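Local structure of probable enoyl-CoA hydratase/isomerase (Pseudomonas aeruginosa, 7BOR) at residues K93-A98 against H113-F118. The protein binds coenzyme A and probably isomerises enoyl-CoA thioesters, shifting a double bond between positions 3 and 2. Residues are numbered along the deposited sequence; the frame is centred on the assembly and turned at random.
Sequences KPVIAA and HCDLVF
Asp-115 grips the backbone of Val-95 twice, through its carboxylate and its own N-H, where two parallel strands begin to pair. Val-95 N donates to Asp-115 OD2 over 2.8 Å, nearly straight at 164° at the hydrogen, and the oxygen receives it on its anti lone pair, the one turned away from OD1. In return Asp-115 N reaches Val-95 O at 2.7 Å, lying in the carbonyl plane; Leu-116 N adds a weak bond to the same oxygen. The first torsion of Asp-115 (chi1 -57°) folds the carboxylate back beside its own backbone N, and this brings OD2 and that N-H to the two backbone polar atoms of Val-95.

Past this pair of bonds the pairing becomes regular: Ala-97 N donates to Leu-116 O at 3.0 Å, and Phe-118 N to Ala-97 O at 2.9 Å. On one face Ile-96 and Leu-116 run side by side, their CD1 methyls 4.1 Å apart, while Ile-96 CG2, anti to its backbone N, meets the edge of the Phe-118 ring at CE2 (3.9 Å). On the other, Cys-114 SG touches both Ala-97 CB (4.0 Å) and Val-95 CG1.

Farther out, Lys-207 of helix 200-233 forms a salt bridge to Asp-115 OD2 and a hydrogen bond to Lys-93 O. Helix 182-196 packs on Leu-116 and Phe-118, and His-187 meets the Phe-118 ring edge-to-face. Strands 50-54 and 176-178 flank the pair, placing it within the central sheet of the crotonase fold.

Asp-115 OD2 thus supplies the acceptor for Val-95 N ahead of the first strand bridge, Ile-96 with Leu-116, while Lys-207 would be expected to stabilise its negative charge; the carboxylate ties the start of the strand pair to helix 200-233.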
ATOM      1  N   LYS A  93       3.560 -14.016  -5.530  1.00 30.61           N
ATOM      2  CA  LYS A  93       4.892 -14.170  -4.946  1.00 32.51           C
ATOM      3  C   LYS A  93       5.131 -13.188  -3.804  1.00 31.27           C
ATOM      4  O   LYS A  93       4.317 -12.272  -3.562  1.00 30.06           O
ATOM      5  CB  LYS A  93       5.970 -13.990  -6.017  1.00 34.59           C
ATOM      6  CG  LYS A  93       5.777 -14.906  -7.251  1.00 35.81           C
ATOM      7  CD  LYS A  93       6.809 -14.610  -8.339  1.00 43.98           C
ATOM      8  CE  LYS A  93       6.420 -15.247  -9.659  1.00 47.45           C
ATOM      9  NZ  LYS A  93       7.255 -14.672 -10.768  1.00 57.30           N
ATOM     10  N   PRO A  94       6.234 -13.350  -3.061  1.00 32.49           N
ATOM     11  CA  PRO A  94       6.501 -12.473  -1.916  1.00 24.96           C
ATOM     12  C   PRO A  94       6.601 -11.000  -2.293  1.00 30.76           C
ATOM     13  O   PRO A  94       7.347 -10.607  -3.196  1.00 32.17           O
ATOM     14  CB  PRO A  94       7.819 -13.007  -1.344  1.00 32.33           C
ATOM     15  CG  PRO A  94       7.822 -14.427  -1.646  1.00 32.55           C
ATOM     16  CD  PRO A  94       7.104 -14.557  -3.014  1.00 28.94           C
ATOM     17  N   VAL A  95       5.869 -10.169  -1.554  1.00 28.52           N
ATOM     18  CA  VAL A  95       5.961  -8.727  -1.699  1.00 27.61           C
ATOM     19  C   VAL A  95       6.397  -8.130  -0.359  1.00 27.38           C
ATOM     20  O   VAL A  95       5.758  -8.401   0.661  1.00 27.60           O
ATOM     21  CB  VAL A  95       4.618  -8.107  -2.116  1.00 28.69           C
ATOM     22  CG1 VAL A  95       4.858  -6.697  -2.462  1.00 28.65           C
ATOM     23  CG2 VAL A  95       4.011  -8.847  -3.230  1.00 33.52           C
ATOM     24  N   ILE A  96       7.424  -7.273  -0.387  1.00 26.04           N
ATOM     25  CA  ILE A  96       8.008  -6.632   0.801  1.00 26.82           C
ATOM     26  C   ILE A  96       7.945  -5.118   0.653  1.00 31.05           C
ATOM     27  O   ILE A  96       8.396  -4.571  -0.355  1.00 30.57           O
ATOM     28  CB  ILE A  96       9.457  -7.090   1.022  1.00 25.69           C
ATOM     29  CG1 ILE A  96       9.469  -8.600   1.210  1.00 28.78           C
ATOM     30  CG2 ILE A  96      10.099  -6.410   2.181  1.00 25.72           C
ATOM     31  CD1 ILE A  96      10.864  -9.186   1.382  1.00 29.36           C
ATOM     32  N   ALA A  97       7.437  -4.441   1.681  1.00 25.98           N
ATOM     33  CA  ALA A  97       7.460  -2.991   1.760  1.00 25.29           C
ATOM     34  C   ALA A  97       8.573  -2.511   2.675  1.00 28.67           C
ATOM     35  O   ALA A  97       8.849  -3.117   3.706  1.00 25.01           O
ATOM     36  CB  ALA A  97       6.141  -2.427   2.296  1.00 27.07           C
ATOM     37  N   ALA A  98       9.165  -1.375   2.297  1.00 25.34           N
ATOM     38  CA  ALA A  98      10.222  -0.686   3.040  1.00 30.03           C
ATOM     39  C   ALA A  98       9.818   0.773   3.145  1.00 32.33           C
ATOM     40  O   ALA A  98       9.877   1.518   2.158  1.00 31.24           O
ATOM     41  CB  ALA A  98      11.567  -0.803   2.339  1.00 26.64           C
ATOM     42  N   HIS A 113      -1.458  -5.747   2.297  1.00 25.27           N
ATOM     43  CA  HIS A 113      -1.374  -6.808   1.299  1.00 27.16           C
ATOM     44  C   HIS A 113       0.069  -7.238   1.027  1.00 29.91           C
ATOM     45  O   HIS A 113       0.322  -8.041   0.112  1.00 28.36           O
ATOM     46  CB  HIS A 113      -2.079  -6.348   0.002  1.00 27.19           C
ATOM     47  CG  HIS A 113      -3.455  -5.857   0.267  1.00 27.56           C
ATOM     48  ND1 HIS A 113      -4.543  -6.697   0.286  1.00 23.76           N
ATOM     49  CD2 HIS A 113      -3.915  -4.630   0.629  1.00 26.20           C
ATOM     50  CE1 HIS A 113      -5.612  -6.014   0.652  1.00 29.41           C
ATOM     51  NE2 HIS A 113      -5.259  -4.757   0.858  1.00 23.17           N
ATOM     52  N   CYS A 114       1.015  -6.756   1.814  1.00 27.16           N
ATOM     53  CA  CYS A 114       2.396  -7.158   1.641  1.00 24.45           C
ATOM     54  C   CYS A 114       2.686  -8.328   2.571  1.00 28.26           C
ATOM     55  O   CYS A 114       2.028  -8.521   3.601  1.00 28.61           O
ATOM     56  CB  CYS A 114       3.314  -5.988   1.914  1.00 27.43           C
ATOM     57  SG  CYS A 114       3.219  -4.594   0.721  1.00 28.35           S
ATOM     58  N   ASP A 115       3.669  -9.128   2.201  1.00 26.27           N
ATOM     59  CA  ASP A 115       4.014 -10.264   3.055  1.00 23.70           C
ATOM     60  C   ASP A 115       4.960  -9.902   4.197  1.00 22.14           C
ATOM     61  O   ASP A 115       4.931 -10.546   5.256  1.00 20.88           O
ATOM     62  CB  ASP A 115       4.578 -11.343   2.173  1.00 22.11           C
ATOM     63  CG  ASP A 115       3.565 -11.709   1.078  1.00 28.94           C
ATOM     64  OD1 ASP A 115       2.470 -12.258   1.404  1.00 27.81           O
ATOM     65  OD2 ASP A 115       3.837 -11.344  -0.078  1.00 28.08           O
ATOM     66  N   LEU A 116       5.800  -8.914   4.000  1.00 22.70           N
ATOM     67  CA  LEU A 116       6.624  -8.389   5.071  1.00 22.93           C
ATOM     68  C   LEU A 116       6.598  -6.889   4.939  1.00 24.37           C
ATOM     69  O   LEU A 116       6.514  -6.350   3.840  1.00 22.54           O
ATOM     70  CB  LEU A 116       8.035  -8.938   5.033  1.00 21.59           C
ATOM     71  CG  LEU A 116       8.172 -10.478   5.176  1.00 27.06           C
ATOM     72  CD1 LEU A 116       9.634 -10.916   4.848  1.00 24.81           C
ATOM     73  CD2 LEU A 116       7.747 -11.018   6.551  1.00 24.05           C
ATOM     74  N   VAL A 117       6.601  -6.213   6.077  1.00 21.90           N
ATOM     75  CA  VAL A 117       6.524  -4.756   6.096  1.00 19.80           C
ATOM     76  C   VAL A 117       7.569  -4.262   7.078  1.00 27.14           C
ATOM     77  O   VAL A 117       7.528  -4.635   8.257  1.00 23.13           O
ATOM     78  CB  VAL A 117       5.125  -4.274   6.507  1.00 22.48           C
ATOM     79  CG1 VAL A 117       5.094  -2.766   6.710  1.00 21.76           C
ATOM     80  CG2 VAL A 117       4.161  -4.626   5.452  1.00 20.99           C
ATOM     81  N   PHE A 118       8.554  -3.506   6.582  1.00 26.32           N
ATOM     82  CA  PHE A 118       9.562  -2.867   7.425  1.00 26.88           C
ATOM     83  C   PHE A 118       9.417  -1.357   7.368  1.00 27.78           C
ATOM     84  O   PHE A 118       9.249  -0.786   6.292  1.00 24.97           O
ATOM     85  CB  PHE A 118      10.941  -3.286   6.988  1.00 24.03           C
ATOM     86  CG  PHE A 118      11.119  -4.737   7.059  1.00 26.26           C
ATOM     87  CD1 PHE A 118      11.206  -5.370   8.290  1.00 28.54           C
ATOM     88  CD2 PHE A 118      11.090  -5.488   5.919  1.00 24.68           C
ATOM     89  CE1 PHE A 118      11.325  -6.764   8.342  1.00 33.42           C
ATOM     90  CE2 PHE A 118      11.175  -6.853   5.949  1.00 25.97           C
ATOM     91  CZ  PHE A 118      11.335  -7.492   7.151  1.00 28.91           C
TER